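PDB 4WVA: uncharacterized protein, which hydrolyses mannosylglycerate, a solute made under osmotic stress, to mannose and glycerate, and probably glucosylglycerate as well, using a GH63 (alpha/alpha)6-barrel. Local coordinates for residues V11-N15 / G407-A413; Q31-A37 / E54-L58; T102-A108 / F138-L142. All coordinates share one frame; numbering follows the deposited sequence.

Contact 1 (V11-N15 / G407-A413); sequences VLQRN and GFSWSAA
Val-11 and Leu-12 on helix 4-15 meet the start of helix 409-418, so that the first and last helices of this (alpha/alpha)6-barrel protein lie side by side. The short axes approach to 9.5 Å and run roughly antiparallel, with a crossing angle of -142°. Val-11 can be followed outward. Val-11 CB sits 3.8 Å from Ala-412 CB, a distance that suits the small methyl of alanine. One step further, Val-11 CG1 lies beside that same methyl and reaches the loop before the helix, 3.6 Å from Gly-407 O. It gets there because it stands anti to the backbone N (chi1 171°), while CG2 takes the position beside that N. Leu-12 spreads its two methyls along the same helix: Leu-12 CD2 touches Ser-409 O at 3.7 Å and Leu-12 CD1 comes to 4.2 Å from Ala-413 CA. The small Ser-409, Ala-412 and Ala-413 thus let two branched side chains settle close to the backbone. Ser-409 OG, buried, is satisfied by a hydrogen bond to Val-22 O, in the chain that follows helix 4-15. Phe-408 at the N-cap turns its side chain away, into the pocket near Asp-35 and Glu-393, the probable proton acceptor. Gly-407 has a positive phi of 52°, which favours glycine, and its bare CA lies 4.1 Å from Arg-14 NH2.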
loop_
_atom_site.group_PDB
_atom_site.type_symbol
_atom_site.label_atom_id
_atom_site.label_comp_id
_atom_site.label_asym_id
_atom_site.label_seq_id
_atom_site.Cartn_x
_atom_site.Cartn_y
_atom_site.Cartn_z
ATOM N N VAL A 11 -31.147 -19.194 20.574
ATOM C CA VAL A 11 -30.150 -18.623 21.493
ATOM C C VAL A 11 -30.235 -17.105 21.507
ATOM O O VAL A 11 -30.242 -16.487 22.581
ATOM C CB VAL A 11 -28.710 -19.078 21.148
ATOM C CG1 VAL A 11 -27.679 -18.296 21.966
ATOM C CG2 VAL A 11 -28.570 -20.579 21.355
ATOM N N LEU A 12 -30.293 -16.487 20.327
ATOM C CA LEU A 12 -30.354 -15.021 20.266
ATOM C C LEU A 12 -31.622 -14.496 20.916
ATOM O O LEU A 12 -31.578 -13.531 21.674
ATOM C CB LEU A 12 -30.234 -14.514 18.840
ATOM C CG LEU A 12 -28.881 -14.730 18.155
ATOM C CD1 LEU A 12 -28.854 -14.042 16.803
ATOM C CD2 LEU A 12 -27.726 -14.252 19.037
ATOM N N GLN A 13 -32.754 -15.128 20.613
ATOM C CA GLN A 13 -34.016 -14.694 21.223
ATOM C C GLN A 13 -34.054 -14.902 22.741
ATOM O O GLN A 13 -34.577 -14.049 23.458
ATOM C CB GLN A 13 -35.208 -15.343 20.534
ATOM C CG GLN A 13 -35.386 -14.920 19.075
ATOM C CD GLN A 13 -36.012 -13.554 18.871
ATOM O OE1 GLN A 13 -35.814 -12.622 19.651
ATOM N NE2 GLN A 13 -36.750 -13.419 17.776
ATOM N N ARG A 14 -33.479 -16.003 23.223
ATOM C CA ARG A 14 -33.358 -16.244 24.671
ATOM C C ARG A 14 -32.480 -15.206 25.351
ATOM O O ARG A 14 -32.791 -14.755 26.473
ATOM C CB ARG A 14 -32.807 -17.651 24.985
ATOM C CG ARG A 14 -33.820 -18.773 24.780
ATOM C CD ARG A 14 -33.324 -20.109 25.352
ATOM N NE ARG A 14 -31.951 -20.446 24.934
ATOM C CZ ARG A 14 -30.905 -20.675 25.741
ATOM N NH1 ARG A 14 -31.014 -20.611 27.072
ATOM N NH2 ARG A 14 -29.715 -20.969 25.212
ATOM N N ASN A 15 -31.394 -14.803 24.674
ATOM C CA ASN A 15 -30.463 -13.839 25.263
ATOM C C ASN A 15 -30.855 -12.382 25.003
ATOM O O ASN A 15 -30.221 -11.459 25.514
ATOM C CB ASN A 15 -29.035 -14.087 24.745
ATOM C CG ASN A 15 -28.449 -15.412 25.201
ATOM O OD1 ASN A 15 -27.413 -15.856 24.663
ATOM N ND2 ASN A 15 -29.055 -16.037 26.180
ATOM N N GLY A 407 -24.782 -21.281 25.665
ATOM C CA GLY A 407 -25.688 -20.463 24.869
ATOM C C GLY A 407 -25.068 -19.115 24.547
ATOM O O GLY A 407 -25.621 -18.048 24.905
ATOM N N PHE A 408 -23.881 -19.163 23.934
ATOM C CA PHE A 408 -23.087 -17.959 23.762
ATOM C C PHE A 408 -23.461 -17.228 22.474
ATOM O O PHE A 408 -23.408 -17.798 21.376
ATOM C CB PHE A 408 -21.597 -18.298 23.790
ATOM C CG PHE A 408 -20.724 -17.091 23.848
ATOM C CD1 PHE A 408 -20.644 -16.296 25.002
ATOM C CD2 PHE A 408 -20.034 -16.690 22.733
ATOM C CE1 PHE A 408 -19.835 -15.177 25.041
ATOM C CE2 PHE A 408 -19.230 -15.573 22.771
ATOM C CZ PHE A 408 -19.116 -14.812 23.918
ATOM N N SER A 409 -23.817 -15.959 22.626
ATOM C CA SER A 409 -24.493 -15.196 21.577
ATOM C C SER A 409 -23.690 -15.035 20.288
ATOM O O SER A 409 -24.226 -15.294 19.223
ATOM C CB SER A 409 -24.949 -13.839 22.103
ATOM O OG SER A 409 -25.928 -14.035 23.111
ATOM N N TRP A 410 -22.425 -14.620 20.335
ATOM C CA TRP A 410 -21.781 -14.363 19.042
ATOM C C TRP A 410 -21.511 -15.644 18.244
ATOM O O TRP A 410 -21.371 -15.604 17.013
ATOM C CB TRP A 410 -20.550 -13.462 19.107
ATOM C CG TRP A 410 -19.237 -13.991 19.565
ATOM C CD1 TRP A 410 -18.659 -15.219 19.335
ATOM C CD2 TRP A 410 -18.257 -13.219 20.268
ATOM N NE1 TRP A 410 -17.410 -15.250 19.882
ATOM C CE2 TRP A 410 -17.138 -14.028 20.461
ATOM C CE3 TRP A 410 -18.248 -11.918 20.772
ATOM C CZ2 TRP A 410 -16.014 -13.588 21.149
ATOM C CZ3 TRP A 410 -17.140 -11.472 21.439
ATOM C CH2 TRP A 410 -16.034 -12.307 21.640
ATOM N N SER A 411 -21.479 -16.769 18.936
ATOM C CA SER A 411 -21.342 -18.064 18.257
ATOM C C SER A 411 -22.609 -18.336 17.450
ATOM O O SER A 411 -22.536 -18.620 16.260
ATOM C CB SER A 411 -21.055 -19.179 19.270
ATOM O OG SER A 411 -19.798 -18.963 19.901
ATOM N N ALA A 412 -23.763 -18.199 18.096
ATOM C CA ALA A 412 -25.048 -18.306 17.410
ATOM C C ALA A 412 -25.176 -17.283 16.293
ATOM O O ALA A 412 -25.549 -17.615 15.158
ATOM C CB ALA A 412 -26.192 -18.195 18.400
ATOM N N ALA A 413 -24.835 -16.031 16.589
ATOM C CA ALA A 413 -24.957 -14.984 15.610
ATOM C C ALA A 413 -24.153 -15.252 14.356
ATOM O O ALA A 413 -24.622 -15.037 13.241
ATOM C CB ALA A 413 -24.526 -13.644 16.206
#

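Contact 2 (Q31-A37 / E54-L58); sequences QWLWDSA and ELLCL
Ser-36 and Glu-54 form the polar link between helix 33-43 and helix 48-62, two neighbouring, nearly antiparallel helices of the barrel whose short axes come within 9.8 Å at an angle of 158°. The hydroxyl of Ser-36 donates to the carboxylate, Ser-36 OG to Glu-54 OE2 at 2.7 Å, using the anti lone pair, the one turned away from OE1. A bend at chi2 (80°) turns the carboxylate across to Ser-36, and Glu-54 CG packs 3.6 Å from Ser-36 O. The other oxygen, OE1, is held by a salt bridge to Arg-50 and a hydrogen bond with Thr-21, partners that probably keep this buried carboxylate ionised. A short serine fits here, since it brings a donor to the acid without pushing the helices apart. Beside this bond Gln-31, extended beyond CG, lays its CD 3.9 Å from Leu-58 CA. The apolar side is looser, though equally buried: Leu-58 CD2 lies 4.3 Å from Leu-33 CG, and Leu-55 CD2 rests 4.0 Å from Ala-37 CA, on the backbone side, the Ala-37 methyl pointing away. Trp-32, Leu-33, Trp-34 and Asp-35 probably bind substrate, the ends of Trp-34 and Asp-35 leading away from helix 48-62. Leu-55 also touches Val-107, Val-111 and Leu-114 of helix 107-117, while at the other end the backbones of Gln-31 and Leu-33 are tied to Val-73 and His-71, at and beside strand 72-74.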
loop_
_atom_site.group_PDB
_atom_site.type_symbol
_atom_site.label_atom_id
_atom_site.label_comp_id
_atom_site.label_asym_id
_atom_site.label_seq_id
_atom_site.Cartn_x
_atom_site.Cartn_y
_atom_site.Cartn_z
ATOM N N GLN A 31 -24.706 -5.606 28.509
ATOM C CA GLN A 31 -24.306 -5.403 27.108
ATOM C C GLN A 31 -22.796 -5.171 26.976
ATOM O O GLN A 31 -22.236 -4.283 27.619
ATOM C CB GLN A 31 -25.068 -4.234 26.490
ATOM C CG GLN A 31 -24.691 -3.937 25.038
ATOM C CD GLN A 31 -25.626 -3.005 24.287
ATOM O OE1 GLN A 31 -25.818 -3.149 23.059
ATOM N NE2 GLN A 31 -26.174 -2.022 24.972
ATOM N N TRP A 32 -22.157 -5.970 26.119
ATOM C CA TRP A 32 -20.726 -5.821 25.826
ATOM C C TRP A 32 -20.530 -5.236 24.417
ATOM O O TRP A 32 -21.306 -5.505 23.513
ATOM C CB TRP A 32 -20.030 -7.184 25.885
ATOM C CG TRP A 32 -19.346 -7.495 27.173
ATOM C CD1 TRP A 32 -18.008 -7.434 27.407
ATOM C CD2 TRP A 32 -19.940 -7.922 28.405
ATOM N NE1 TRP A 32 -17.721 -7.814 28.679
ATOM C CE2 TRP A 32 -18.887 -8.117 29.323
ATOM C CE3 TRP A 32 -21.252 -8.150 28.825
ATOM C CZ2 TRP A 32 -19.104 -8.517 30.629
ATOM C CZ3 TRP A 32 -21.464 -8.565 30.137
ATOM C CH2 TRP A 32 -20.406 -8.732 31.015
ATOM N N LEU A 33 -19.482 -4.438 24.261
ATOM C CA LEU A 33 -19.210 -3.675 23.045
ATOM C C LEU A 33 -18.931 -4.569 21.839
ATOM O O LEU A 33 -19.716 -4.551 20.869
ATOM C CB LEU A 33 -18.039 -2.721 23.300
ATOM C CG LEU A 33 -17.715 -1.616 22.291
ATOM C CD1 LEU A 33 -16.653 -0.706 22.909
ATOM C CD2 LEU A 33 -17.264 -2.155 20.938
ATOM N N TRP A 34 -17.828 -5.317 21.820
ATOM C CA TRP A 34 -17.564 -6.052 20.566
ATOM C C TRP A 34 -18.550 -7.206 20.379
ATOM O O TRP A 34 -18.922 -7.493 19.249
ATOM C CB TRP A 34 -16.082 -6.428 20.283
ATOM C CG TRP A 34 -15.454 -7.570 21.027
ATOM C CD1 TRP A 34 -15.758 -8.056 22.284
ATOM C CD2 TRP A 34 -14.320 -8.334 20.571
ATOM N NE1 TRP A 34 -14.893 -9.074 22.606
ATOM C CE2 TRP A 34 -14.013 -9.263 21.565
ATOM C CE3 TRP A 34 -13.537 -8.305 19.396
ATOM C CZ2 TRP A 34 -12.964 -10.174 21.427
ATOM C CZ3 TRP A 34 -12.496 -9.211 19.261
ATOM C CH2 TRP A 34 -12.217 -10.125 20.269
ATOM N N ASP A 35 -19.085 -7.756 21.474
ATOM C CA ASP A 35 -20.104 -8.785 21.347
ATOM C C ASP A 35 -21.302 -8.248 20.593
ATOM O O ASP A 35 -21.811 -8.908 19.692
ATOM C CB ASP A 35 -20.570 -9.309 22.713
ATOM C CG ASP A 35 -19.473 -9.976 23.499
ATOM O OD1 ASP A 35 -18.474 -9.287 23.848
ATOM O OD2 ASP A 35 -19.615 -11.178 23.804
ATOM N N SER A 36 -21.786 -7.063 20.970
ATOM C CA SER A 36 -22.992 -6.531 20.339
ATOM C C SER A 36 -22.772 -6.346 18.848
ATOM O O SER A 36 -23.682 -6.538 18.060
ATOM C CB SER A 36 -23.461 -5.234 21.004
ATOM O OG SER A 36 -24.300 -5.519 22.113
ATOM N N ALA A 37 -21.545 -5.998 18.455
ATOM C CA ALA A 37 -21.261 -5.753 17.059
ATOM C C ALA A 37 -21.397 -7.062 16.289
ATOM O O ALA A 37 -22.071 -7.100 15.266
ATOM C CB ALA A 37 -19.880 -5.159 16.884
ATOM N N GLU A 54 -29.614 -3.136 18.285
ATOM C CA GLU A 54 -28.474 -3.578 19.079
ATOM C C GLU A 54 -27.434 -2.470 19.199
ATOM O O GLU A 54 -26.903 -2.233 20.286
ATOM C CB GLU A 54 -27.825 -4.843 18.487
ATOM C CG GLU A 54 -26.797 -5.487 19.413
ATOM C CD GLU A 54 -27.397 -6.347 20.508
ATOM O OE1 GLU A 54 -28.535 -6.835 20.324
ATOM O OE2 GLU A 54 -26.708 -6.576 21.536
ATOM N N LEU A 55 -27.112 -1.818 18.077
ATOM C CA LEU A 55 -26.032 -0.839 18.070
ATOM C C LEU A 55 -26.532 0.535 18.519
ATOM O O LEU A 55 -25.798 1.303 19.134
ATOM C CB LEU A 55 -25.399 -0.770 16.692
ATOM C CG LEU A 55 -24.911 -2.134 16.187
ATOM C CD1 LEU A 55 -24.235 -1.941 14.848
ATOM C CD2 LEU A 55 -24.013 -2.806 17.219
ATOM N N LEU A 56 -27.778 0.873 18.212
ATOM C CA LEU A 56 -28.333 2.122 18.748
ATOM C C LEU A 56 -28.252 2.091 20.259
ATOM O O LEU A 56 -27.903 3.089 20.908
ATOM C CB LEU A 56 -29.795 2.299 18.342
ATOM C CG LEU A 56 -30.056 2.556 16.865
ATOM C CD1 LEU A 56 -31.552 2.555 16.570
ATOM C CD2 LEU A 56 -29.456 3.879 16.493
ATOM N N CYS A 57 -28.619 0.949 20.829
ATOM C CA CYS A 57 -28.644 0.808 22.283
ATOM C C CYS A 57 -27.239 0.978 22.873
ATOM O O CYS A 57 -27.044 1.689 23.848
ATOM C CB CYS A 57 -29.233 -0.546 22.643
ATOM S SG CYS A 57 -29.388 -0.859 24.407
ATOM N N LEU A 58 -26.254 0.301 22.271
ATOM C CA LEU A 58 -24.870 0.421 22.697
ATOM C C LEU A 58 -24.410 1.893 22.778
ATOM O O LEU A 58 -23.831 2.320 23.784
ATOM C CB LEU A 58 -23.976 -0.382 21.748
ATOM C CG LEU A 58 -22.473 -0.327 22.008
ATOM C CD1 LEU A 58 -22.101 -0.860 23.372
ATOM C CD2 LEU A 58 -21.757 -1.085 20.891
#

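Contact 3 (T102-A108 / F138-L142); sequences TQPPVVA and FHRWL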
loop_
_atom_site.group_PDB
_atom_site.type_symbol
_atom_site.label_atom_id
_atom_site.label_comp_id
_atom_site.label_asym_id
_atom_site.label_seq_id
_atom_site.Cartn_x
_atom_site.Cartn_y
_atom_site.Cartn_z
ATOM N N THR A 102 -12.434 0.417 27.214
ATOM C CA THR A 102 -13.072 0.158 25.927
ATOM C C THR A 102 -12.816 -1.279 25.434
ATOM O O THR A 102 -12.422 -2.148 26.210
ATOM C CB THR A 102 -12.666 1.250 24.909
ATOM O OG1 THR A 102 -13.517 1.206 23.753
ATOM C CG2 THR A 102 -11.204 1.174 24.512
ATOM N N GLN A 103 -13.100 -1.533 24.156
ATOM C CA GLN A 103 -12.926 -2.880 23.575
ATOM C C GLN A 103 -12.695 -2.711 22.077
ATOM O O GLN A 103 -12.846 -1.616 21.556
ATOM C CB GLN A 103 -14.152 -3.764 23.824
ATOM C CG GLN A 103 -13.887 -4.924 24.774
ATOM C CD GLN A 103 -15.047 -5.913 24.853
ATOM O OE1 GLN A 103 -16.139 -5.694 24.289
ATOM N NE2 GLN A 103 -14.819 -7.005 25.547
ATOM N N PRO A 104 -12.346 -3.802 21.373
ATOM C CA PRO A 104 -11.988 -3.594 19.966
ATOM C C PRO A 104 -13.131 -2.993 19.136
ATOM O O PRO A 104 -14.266 -3.489 19.182
ATOM C CB PRO A 104 -11.632 -5.011 19.489
ATOM C CG PRO A 104 -11.180 -5.699 20.739
ATOM C CD PRO A 104 -12.118 -5.195 21.784
ATOM N N PRO A 105 -12.829 -1.935 18.364
ATOM C CA PRO A 105 -13.868 -1.110 17.755
ATOM C C PRO A 105 -14.339 -1.688 16.423
ATOM O O PRO A 105 -14.154 -1.085 15.385
ATOM C CB PRO A 105 -13.176 0.234 17.594
ATOM C CG PRO A 105 -11.742 -0.099 17.409
ATOM C CD PRO A 105 -11.498 -1.280 18.303
ATOM N N VAL A 106 -14.930 -2.881 16.469
ATOM C CA VAL A 106 -15.412 -3.523 15.249
ATOM C C VAL A 106 -16.728 -2.889 14.766
ATOM O O VAL A 106 -17.190 -3.157 13.657
ATOM C CB VAL A 106 -15.526 -5.041 15.459
ATOM C CG1 VAL A 106 -16.707 -5.360 16.305
ATOM C CG2 VAL A 106 -15.656 -5.783 14.130
ATOM N N VAL A 107 -17.307 -1.981 15.551
ATOM C CA VAL A 107 -18.675 -1.541 15.273
ATOM C C VAL A 107 -18.840 -0.824 13.917
ATOM O O VAL A 107 -19.841 -1.047 13.235
ATOM C CB VAL A 107 -19.294 -0.741 16.454
ATOM C CG1 VAL A 107 -18.511 0.529 16.760
ATOM C CG2 VAL A 107 -20.767 -0.476 16.195
ATOM N N ALA A 108 -17.874 -0.017 13.483
ATOM C CA ALA A 108 -18.080 0.708 12.200
ATOM C C ALA A 108 -18.187 -0.233 11.013
ATOM O O ALA A 108 -18.901 0.030 10.047
ATOM C CB ALA A 108 -16.980 1.726 11.961
ATOM N N PHE A 138 -16.224 8.271 18.783
ATOM C CA PHE A 138 -15.543 7.171 19.428
ATOM C C PHE A 138 -14.117 7.005 18.860
ATOM O O PHE A 138 -13.147 6.887 19.610
ATOM C CB PHE A 138 -16.375 5.880 19.281
ATOM C CG PHE A 138 -15.714 4.628 19.807
ATOM C CD1 PHE A 138 -14.871 4.641 20.920
ATOM C CD2 PHE A 138 -15.977 3.403 19.202
ATOM C CE1 PHE A 138 -14.292 3.493 21.402
ATOM C CE2 PHE A 138 -15.411 2.244 19.690
ATOM C CZ PHE A 138 -14.565 2.281 20.784
ATOM N N HIS A 139 -13.995 7.000 17.534
ATOM C CA HIS A 139 -12.687 6.870 16.916
ATOM C C HIS A 139 -11.806 8.062 17.329
ATOM O O HIS A 139 -10.638 7.897 17.670
ATOM C CB HIS A 139 -12.816 6.788 15.403
ATOM C CG HIS A 139 -13.247 5.445 14.883
ATOM N ND1 HIS A 139 -14.302 4.713 15.402
ATOM C CD2 HIS A 139 -12.761 4.720 13.857
ATOM C CE1 HIS A 139 -14.432 3.588 14.709
ATOM N NE2 HIS A 139 -13.525 3.584 13.752
ATOM N N ARG A 140 -12.381 9.253 17.335
ATOM C CA ARG A 140 -11.631 10.431 17.756
ATOM C C ARG A 140 -11.107 10.308 19.189
ATOM O O ARG A 140 -9.966 10.665 19.463
ATOM C CB ARG A 140 -12.488 11.674 17.603
ATOM C CG ARG A 140 -11.741 12.947 17.913
ATOM C CD ARG A 140 -12.666 14.119 17.750
ATOM N NE ARG A 140 -13.135 14.258 16.372
ATOM C CZ ARG A 140 -14.396 14.238 15.972
ATOM N NH1 ARG A 140 -15.401 14.072 16.835
ATOM N NH2 ARG A 140 -14.655 14.419 14.681
ATOM N N TRP A 141 -11.958 9.821 20.102
ATOM C CA TRP A 141 -11.561 9.564 21.471
ATOM C C TRP A 141 -10.386 8.592 21.538
ATOM O O TRP A 141 -9.447 8.791 22.306
ATOM C CB TRP A 141 -12.761 9.050 22.306
ATOM C CG TRP A 141 -12.357 8.762 23.692
ATOM C CD1 TRP A 141 -12.309 9.657 24.723
ATOM C CD2 TRP A 141 -11.860 7.528 24.208
ATOM N NE1 TRP A 141 -11.817 9.058 25.846
ATOM C CE2 TRP A 141 -11.532 7.750 25.565
ATOM C CE3 TRP A 141 -11.660 6.254 23.663
ATOM C CZ2 TRP A 141 -11.028 6.747 26.381
ATOM C CZ3 TRP A 141 -11.151 5.263 24.480
ATOM C CH2 TRP A 141 -10.842 5.516 25.816
ATOM N N LEU A 142 -10.448 7.514 20.761
ATOM C CA LEU A 142 -9.377 6.549 20.771
ATOM C C LEU A 142 -8.019 7.203 20.496
ATOM O O LEU A 142 -7.082 6.987 21.244
ATOM C CB LEU A 142 -9.650 5.403 19.776
ATOM C CG LEU A 142 -10.740 4.408 20.147
ATOM C CD1 LEU A 142 -11.066 3.531 18.944
ATOM C CD2 LEU A 142 -10.334 3.534 21.322
#
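An inverse gamma turn centred on Pro-105 presses the segment leading into helix 107-117, which carries the probable substrate-binding Gln-103, against Phe-138 and Leu-142 of helix 121-146. The turn is closed by Val-106 N bonding to Pro-104 O at 2.9 Å, and it points the proline ring at the helix. Pro-105 CB comes 3.7 Å from Phe-138 CE2, and Pro-105 CG lies 4.0 Å from Leu-142 CD1. That same methyl of Leu-142 lies over one face of the phenyl ring, offset toward the rim, so proline, leucine and phenylalanine pack as one apolar cluster. Phe-138 reaches in with CG anti to its backbone N (chi1 175°) and presents its edge to Thr-102, whose OG1 is near the ring plane and 3.3 Å from Phe-138 CZ. That hydroxyl is not left to the aromatic edge, for it is hydrogen-bonded to Leu-69 O. Threonine suits the position because its second branch is apolar: Thr-102 CG2 lies 4.1 Å from Trp-141 CZ3, at the indole edge, and equally near Leu-142 CD2. Further along the chain, the small Ala-108 sets its CB 4.2 Å from His-139 CE1. Gln-103 points its side chain the other way and accepts a hydrogen bond from Trp-34 N. Consecutive helices joined by loops, with pocket residues near the helix ends, as here, belong to the (alpha/alpha)6-barrel fold.

How the contacts relate
All three contacts are largely buried, but contact 1 lies farthest from the centre of the chain and alone has an exposed residue among those that touch, Arg-14; contacts 2 and 3 are nested within the long loop it closes. Contact 2 is the bridge between the others: its Asp-35 and Trp-34 touch Trp-410 of contact 1, while Ala-37 packs on Val-106 of contact 3. Helix 33-43 thus packs against elements of both other contacts, and probable substrate-binding residues lie at its start. Contacts 1 and 3 themselves do not touch. In chemistry, contact 2 has a hydrogen bond between its segments, contact 3 relies on aromatic and proline packing, and contact 1 on small residues.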